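Local atomic coordinates of putative GGDEF domain protein (Pseudomonas aeruginosa, PDB entry 7E6G), a protein that probably catalyses the condensation of two GTP molecules into cyclic di-GMP, as a magnesium-dependent diguanylate cyclase of the GGDEF family. Residues Glu161-Arg171 and Val199-Leu210. Residues are numbered along the deposited sequence; the frame is centred on the assembly and turned at random.
Sequences EIARAMESELR and VLERVRDSVRTL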
ATOM      1  N   GLU A 161     -19.970  22.679  37.446  1.00 28.75           N
ATOM      2  CA  GLU A 161     -19.999  24.091  37.074  1.00 35.00           C
ATOM      3  C   GLU A 161     -18.740  24.815  37.532  1.00 36.72           C
ATOM      4  O   GLU A 161     -18.237  25.716  36.841  1.00 32.32           O
ATOM      5  CB  GLU A 161     -21.237  24.747  37.665  1.00 37.70           C
ATOM      6  CG  GLU A 161     -22.502  24.348  36.959  1.00 39.61           C
ATOM      7  CD  GLU A 161     -22.633  25.039  35.631  1.00 48.16           C
ATOM      8  OE1 GLU A 161     -23.260  26.131  35.603  1.00 55.92           O
ATOM      9  OE2 GLU A 161     -22.115  24.488  34.626  1.00 53.00           O
ATOM     10  N   ILE A 162     -18.233  24.451  38.709  1.00 32.27           N
ATOM     11  CA  ILE A 162     -16.964  24.997  39.160  1.00 29.65           C
ATOM     12  C   ILE A 162     -15.873  24.643  38.165  1.00 38.30           C
ATOM     13  O   ILE A 162     -15.050  25.494  37.793  1.00 38.12           O
ATOM     14  CB  ILE A 162     -16.642  24.500  40.581  1.00 32.31           C
ATOM     15  CG1 ILE A 162     -17.534  25.227  41.594  1.00 34.31           C
ATOM     16  CG2 ILE A 162     -15.180  24.729  40.928  1.00 28.57           C
ATOM     17  CD1 ILE A 162     -17.413  24.727  43.005  1.00 27.97           C
ATOM     18  N   ALA A 163     -15.870  23.392  37.688  1.00 34.16           N
ATOM     19  CA  ALA A 163     -14.852  22.965  36.734  1.00 32.67           C
ATOM     20  C   ALA A 163     -14.932  23.780  35.449  1.00 34.32           C
ATOM     21  O   ALA A 163     -13.913  24.266  34.939  1.00 36.55           O
ATOM     22  CB  ALA A 163     -15.009  21.471  36.440  1.00 30.22           C
ATOM     23  N   ARG A 164     -16.144  23.928  34.907  1.00 37.07           N
ATOM     24  CA  ARG A 164     -16.317  24.715  33.688  1.00 36.11           C
ATOM     25  C   ARG A 164     -15.803  26.130  33.897  1.00 34.19           C
ATOM     26  O   ARG A 164     -15.037  26.659  33.077  1.00 35.17           O
ATOM     27  CB  ARG A 164     -17.787  24.734  33.267  1.00 36.39           C
ATOM     28  CG  ARG A 164     -18.168  23.620  32.318  1.00 49.48           C
ATOM     29  CD  ARG A 164     -19.645  23.668  31.948  1.00 55.15           C
ATOM     30  NE  ARG A 164     -20.244  22.330  31.864  1.00 56.05           N
ATOM     31  CZ  ARG A 164     -21.551  22.088  31.994  1.00 63.85           C
ATOM     32  NH1 ARG A 164     -22.393  23.096  32.218  1.00 59.10           N
ATOM     33  NH2 ARG A 164     -22.022  20.843  31.908  1.00 61.28           N
ATOM     34  N   ALA A 165     -16.185  26.740  35.022  1.00 40.83           N
ATOM     35  CA  ALA A 165     -15.841  28.133  35.266  1.00 40.98           C
ATOM     36  C   ALA A 165     -14.342  28.312  35.377  1.00 38.72           C
ATOM     37  O   ALA A 165     -13.782  29.255  34.804  1.00 43.79           O
ATOM     38  CB  ALA A 165     -16.531  28.637  36.532  1.00 40.68           C
ATOM     39  N   MET A 166     -13.671  27.418  36.106  1.00 37.68           N
ATOM     40  CA  MET A 166     -12.229  27.564  36.272  1.00 36.28           C
ATOM     41  C   MET A 166     -11.508  27.362  34.949  1.00 39.03           C
ATOM     42  O   MET A 166     -10.635  28.162  34.589  1.00 41.10           O
ATOM     43  CB  MET A 166     -11.710  26.604  37.344  1.00 29.14           C
ATOM     44  CG  MET A 166     -12.109  27.053  38.742  1.00 30.19           C
ATOM     45  SD  MET A 166     -11.397  26.064  40.068  1.00 39.02           S
ATOM     46  CE  MET A 166     -11.865  24.423  39.497  1.00 33.32           C
ATOM     47  N   GLU A 167     -11.888  26.330  34.188  1.00 37.36           N
ATOM     48  CA  GLU A 167     -11.251  26.112  32.895  1.00 40.55           C
ATOM     49  C   GLU A 167     -11.448  27.294  31.954  1.00 43.50           C
ATOM     50  O   GLU A 167     -10.589  27.557  31.107  1.00 48.46           O
ATOM     51  CB  GLU A 167     -11.784  24.841  32.256  1.00 39.64           C
ATOM     52  CG  GLU A 167     -11.219  23.613  32.877  1.00 47.34           C
ATOM     53  CD  GLU A 167      -9.823  23.291  32.364  1.00 53.94           C
ATOM     54  OE1 GLU A 167      -9.660  22.246  31.696  1.00 57.78           O
ATOM     55  OE2 GLU A 167      -8.887  24.082  32.626  1.00 56.17           O
ATOM     56  N   SER A 168     -12.557  28.024  32.085  1.00 41.54           N
ATOM     57  CA  SER A 168     -12.786  29.141  31.174  1.00 43.48           C
ATOM     58  C   SER A 168     -11.875  30.343  31.424  1.00 44.72           C
ATOM     59  O   SER A 168     -11.702  31.156  30.514  1.00 50.38           O
ATOM     60  CB  SER A 168     -14.236  29.599  31.246  1.00 46.49           C
ATOM     61  OG  SER A 168     -14.558  30.351  30.082  1.00 60.34           O
ATOM     62  N   GLU A 169     -11.314  30.501  32.620  1.00 42.55           N
ATOM     63  CA  GLU A 169     -10.434  31.630  32.911  1.00 44.74           C
ATOM     64  C   GLU A 169      -8.960  31.264  32.885  1.00 48.75           C
ATOM     65  O   GLU A 169      -8.133  32.089  33.281  1.00 48.92           O
ATOM     66  CB  GLU A 169     -10.749  32.243  34.283  1.00 44.87           C
ATOM     67  CG  GLU A 169     -12.173  32.774  34.455  1.00 53.46           C
ATOM     68  CD  GLU A 169     -12.521  33.934  33.531  1.00 57.92           C
ATOM     69  OE1 GLU A 169     -13.663  33.910  33.002  1.00 55.69           O
ATOM     70  OE2 GLU A 169     -11.677  34.858  33.353  1.00 56.87           O
ATOM     71  N   LEU A 170      -8.610  30.049  32.482  1.00 45.66           N
ATOM     72  CA  LEU A 170      -7.225  29.603  32.461  1.00 47.03           C
ATOM     73  C   LEU A 170      -6.623  29.747  31.063  1.00 55.43           C
ATOM     74  O   LEU A 170      -7.331  29.683  30.050  1.00 54.11           O
ATOM     75  CB  LEU A 170      -7.126  28.148  32.923  1.00 48.15           C
ATOM     76  CG  LEU A 170      -7.400  27.884  34.402  1.00 42.81           C
ATOM     77  CD1 LEU A 170      -7.178  26.418  34.678  1.00 43.58           C
ATOM     78  CD2 LEU A 170      -6.476  28.727  35.250  1.00 38.78           C
ATOM     79  N   ARG A 171      -5.302  29.951  31.016  1.00 48.35           N
ATOM     80  CA  ARG A 171      -4.613  29.997  29.737  1.00 47.63           C
ATOM     81  C   ARG A 171      -4.524  28.583  29.160  1.00 52.67           C
ATOM     82  O   ARG A 171      -4.836  27.596  29.829  1.00 53.32           O
ATOM     83  CB  ARG A 171      -3.229  30.635  29.889  1.00 50.04           C
ATOM     84  CG  ARG A 171      -3.247  32.046  30.448  1.00 42.46           C
ATOM     85  CD  ARG A 171      -2.723  32.093  31.861  1.00 43.52           C
ATOM     86  NE  ARG A 171      -1.269  32.181  31.936  1.00 47.07           N
ATOM     87  CZ  ARG A 171      -0.530  31.643  32.905  1.00 49.88           C
ATOM     88  NH1 ARG A 171       0.786  31.791  32.905  1.00 55.06           N
ATOM     89  NH2 ARG A 171      -1.096  30.948  33.879  1.00 57.17           N
ATOM     90  N   VAL A 199      -4.402  35.830  36.928  1.00 48.92           N
ATOM     91  CA  VAL A 199      -5.147  34.656  36.471  1.00 48.10           C
ATOM     92  C   VAL A 199      -5.916  34.035  37.633  1.00 43.60           C
ATOM     93  O   VAL A 199      -7.110  33.743  37.518  1.00 45.63           O
ATOM     94  CB  VAL A 199      -4.202  33.630  35.818  1.00 52.71           C
ATOM     95  CG1 VAL A 199      -4.986  32.419  35.352  1.00 42.44           C
ATOM     96  CG2 VAL A 199      -3.426  34.255  34.664  1.00 48.67           C
ATOM     97  N   LEU A 200      -5.242  33.828  38.769  1.00 40.04           N
ATOM     98  CA  LEU A 200      -5.898  33.241  39.931  1.00 40.48           C
ATOM     99  C   LEU A 200      -7.082  34.087  40.393  1.00 46.81           C
ATOM    100  O   LEU A 200      -8.140  33.549  40.747  1.00 42.86           O
ATOM    101  CB  LEU A 200      -4.890  33.058  41.066  1.00 38.78           C
ATOM    102  CG  LEU A 200      -3.740  32.068  40.822  1.00 42.16           C
ATOM    103  CD1 LEU A 200      -2.842  31.944  42.051  1.00 45.60           C
ATOM    104  CD2 LEU A 200      -4.258  30.703  40.407  1.00 35.12           C
ATOM    105  N   GLU A 201      -6.931  35.413  40.402  1.00 48.14           N
ATOM    106  CA  GLU A 201      -8.051  36.245  40.828  1.00 47.49           C
ATOM    107  C   GLU A 201      -9.214  36.145  39.852  1.00 43.40           C
ATOM    108  O   GLU A 201     -10.375  36.218  40.263  1.00 40.70           O
ATOM    109  CB  GLU A 201      -7.609  37.695  41.006  1.00 46.24           C
ATOM    110  CG  GLU A 201      -6.925  37.975  42.351  1.00 53.27           C
ATOM    111  CD  GLU A 201      -7.634  37.333  43.557  1.00 64.93           C
ATOM    112  OE1 GLU A 201      -8.801  37.695  43.855  1.00 72.30           O
ATOM    113  OE2 GLU A 201      -7.014  36.462  44.217  1.00 62.28           O
ATOM    114  N   ARG A 202      -8.930  35.942  38.566  1.00 43.35           N
ATOM    115  CA  ARG A 202     -10.021  35.753  37.612  1.00 43.22           C
ATOM    116  C   ARG A 202     -10.704  34.404  37.808  1.00 44.24           C
ATOM    117  O   ARG A 202     -11.920  34.286  37.648  1.00 44.35           O
ATOM    118  CB  ARG A 202      -9.502  35.888  36.188  1.00 44.37           C
ATOM    119  CG  ARG A 202      -9.733  37.264  35.618  1.00 47.62           C
ATOM    120  CD  ARG A 202      -9.339  37.332  34.160  1.00 45.94           C
ATOM    121  NE  ARG A 202      -7.893  37.458  34.030  1.00 49.66           N
ATOM    122  CZ  ARG A 202      -7.114  36.494  33.560  1.00 53.22           C
ATOM    123  NH1 ARG A 202      -7.656  35.338  33.168  1.00 47.21           N
ATOM    124  NH2 ARG A 202      -5.805  36.693  33.487  1.00 50.23           N
ATOM    125  N   VAL A 203      -9.929  33.380  38.158  1.00 42.74           N
ATOM    126  CA  VAL A 203     -10.493  32.078  38.492  1.00 38.36           C
ATOM    127  C   VAL A 203     -11.420  32.187  39.695  1.00 41.72           C
ATOM    128  O   VAL A 203     -12.521  31.606  39.716  1.00 40.85           O
ATOM    129  CB  VAL A 203      -9.351  31.090  38.745  1.00 33.05           C
ATOM    130  CG1 VAL A 203      -9.878  29.798  39.338  1.00 29.74           C
ATOM    131  CG2 VAL A 203      -8.614  30.867  37.444  1.00 36.07           C
ATOM    132  N   ARG A 204     -10.993  32.934  40.715  1.00 40.43           N
ATOM    133  CA  ARG A 204     -11.826  33.059  41.901  1.00 36.64           C
ATOM    134  C   ARG A 204     -13.053  33.906  41.630  1.00 39.56           C
ATOM    135  O   ARG A 204     -14.123  33.605  42.156  1.00 43.67           O
ATOM    136  CB  ARG A 204     -11.023  33.607  43.067  1.00 37.60           C
ATOM    137  CG  ARG A 204      -9.718  32.869  43.217  1.00 42.27           C
ATOM    138  CD  ARG A 204      -9.155  32.992  44.602  1.00 44.58           C
ATOM    139  NE  ARG A 204      -9.267  34.335  45.148  1.00 48.38           N
ATOM    140  CZ  ARG A 204      -9.880  34.611  46.288  1.00 52.21           C
ATOM    141  NH1 ARG A 204      -9.934  35.863  46.723  1.00 50.62           N
ATOM    142  NH2 ARG A 204     -10.446  33.627  46.986  1.00 52.36           N
ATOM    143  N   ASP A 205     -12.942  34.948  40.807  1.00 41.48           N
ATOM    144  CA  ASP A 205     -14.149  35.645  40.373  1.00 40.40           C
ATOM    145  C   ASP A 205     -15.077  34.680  39.652  1.00 41.58           C
ATOM    146  O   ASP A 205     -16.291  34.670  39.884  1.00 42.33           O
ATOM    147  CB  ASP A 205     -13.806  36.832  39.462  1.00 39.28           C
ATOM    148  CG  ASP A 205     -12.974  37.908  40.162  1.00 52.73           C
ATOM    149  OD1 ASP A 205     -12.780  37.838  41.409  1.00 47.82           O
ATOM    150  OD2 ASP A 205     -12.501  38.825  39.439  1.00 51.59           O
ATOM    151  N   SER A 206     -14.514  33.855  38.769  1.00 40.28           N
ATOM    152  CA  SER A 206     -15.318  32.905  38.019  1.00 36.13           C
ATOM    153  C   SER A 206     -16.146  32.044  38.958  1.00 41.35           C
ATOM    154  O   SER A 206     -17.373  31.944  38.810  1.00 36.72           O
ATOM    155  CB  SER A 206     -14.403  32.043  37.154  1.00 34.52           C
ATOM    156  OG  SER A 206     -15.075  31.652  35.978  1.00 49.16           O
ATOM    157  N   VAL A 207     -15.489  31.443  39.959  1.00 38.52           N
ATOM    158  CA  VAL A 207     -16.199  30.591  40.912  1.00 36.68           C
ATOM    159  C   VAL A 207     -17.211  31.408  41.708  1.00 36.79           C
ATOM    160  O   VAL A 207     -18.370  31.006  41.866  1.00 38.02           O
ATOM    161  CB  VAL A 207     -15.206  29.855  41.831  1.00 35.34           C
ATOM    162  CG1 VAL A 207     -15.941  29.082  42.922  1.00 32.08           C
ATOM    163  CG2 VAL A 207     -14.378  28.897  41.016  1.00 37.33           C
ATOM    164  N   ARG A 208     -16.804  32.582  42.188  1.00 41.40           N
ATOM    165  CA  ARG A 208     -17.680  33.382  43.035  1.00 37.75           C
ATOM    166  C   ARG A 208     -18.992  33.726  42.328  1.00 36.95           C
ATOM    167  O   ARG A 208     -20.070  33.602  42.916  1.00 37.05           O
ATOM    168  CB  ARG A 208     -16.941  34.642  43.486  1.00 33.17           C
ATOM    169  CG  ARG A 208     -17.528  35.272  44.745  1.00 41.09           C
ATOM    170  CD  ARG A 208     -16.736  36.494  45.209  1.00 38.48           C
ATOM    171  NE  ARG A 208     -15.580  36.134  46.027  1.00 41.76           N
ATOM    172  CZ  ARG A 208     -14.318  36.181  45.597  1.00 45.03           C
ATOM    173  NH1 ARG A 208     -14.055  36.571  44.352  1.00 37.37           N
ATOM    174  NH2 ARG A 208     -13.317  35.831  46.406  1.00 42.51           N
ATOM    175  N   THR A 209     -18.933  34.122  41.065  1.00 30.57           N
ATOM    176  CA  THR A 209     -20.140  34.614  40.411  1.00 36.75           C
ATOM    177  C   THR A 209     -21.011  33.498  39.849  1.00 36.50           C
ATOM    178  O   THR A 209     -22.053  33.777  39.246  1.00 38.64           O
ATOM    179  CB  THR A 209     -19.770  35.592  39.296  1.00 33.96           C
ATOM    180  OG1 THR A 209     -19.233  34.852  38.199  1.00 39.02           O
ATOM    181  CG2 THR A 209     -18.735  36.605  39.797  1.00 34.33           C
ATOM    182  N   LEU A 210     -20.595  32.253  40.020  1.00 37.31           N
ATOM    183  CA  LEU A 210     -21.383  31.118  39.578  1.00 33.10           C
ATOM    184  C   LEU A 210     -22.721  31.066  40.307  1.00 33.08           C
ATOM    185  O   LEU A 210     -22.806  31.326  41.513  1.00 31.17           O
ATOM    186  CB  LEU A 210     -20.607  29.841  39.853  1.00 36.74           C
ATOM    187  CG  LEU A 210     -20.611  28.731  38.832  1.00 40.74           C
ATOM    188  CD1 LEU A 210     -20.612  29.288  37.419  1.00 32.75           C
ATOM    189  CD2 LEU A 210     -19.365  27.932  39.131  1.00 44.60           C
TER
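The guanidinium of Arg202 turns its edge to the backbone of Glu169: Glu169 O lies near the plane of the group, 3.3 Å from NH1, while Val199 CA sits against one face, displaced from its middle. The Glu169 carboxylate, its plane turned 60° from the guanidinium, rests on the aliphatic part of the arginine, OE2 being 3.5 Å from Arg202 CD. Glu169 CB already points at the neighbouring helix, and the bend at chi2 (-64°) lays the carboxylate along it, with CG against Ser206 OG. Compact, branched Val199 fits beside the Arg171 chain, CG2 against CD; the charged end of Arg171 is held by Asp174 and Thr191.

Between the antiparallel helices (148°, axes 8.4 Å apart), small residues permit close approach: Ala165 faces Ser206, whose OG donates a 3.0 Å hydrogen bond to Ala165 O from above the carbonyl plane. Toward the central sheet, Met166 lays CG against Val203 CG1 (3.6 Å) and Val207 CG2, and Ile162 packs on Val140, a magnesium-site residue. Leu210's branched tip fills the far end, CD2 beside Glu161 O and Ala165 CB. The sheet-facing side is thus apolar; opposite it, Glu169 OE2 and Arg202 NH1, 4.1 Å apart, form no salt bridge and probably attract only modestly.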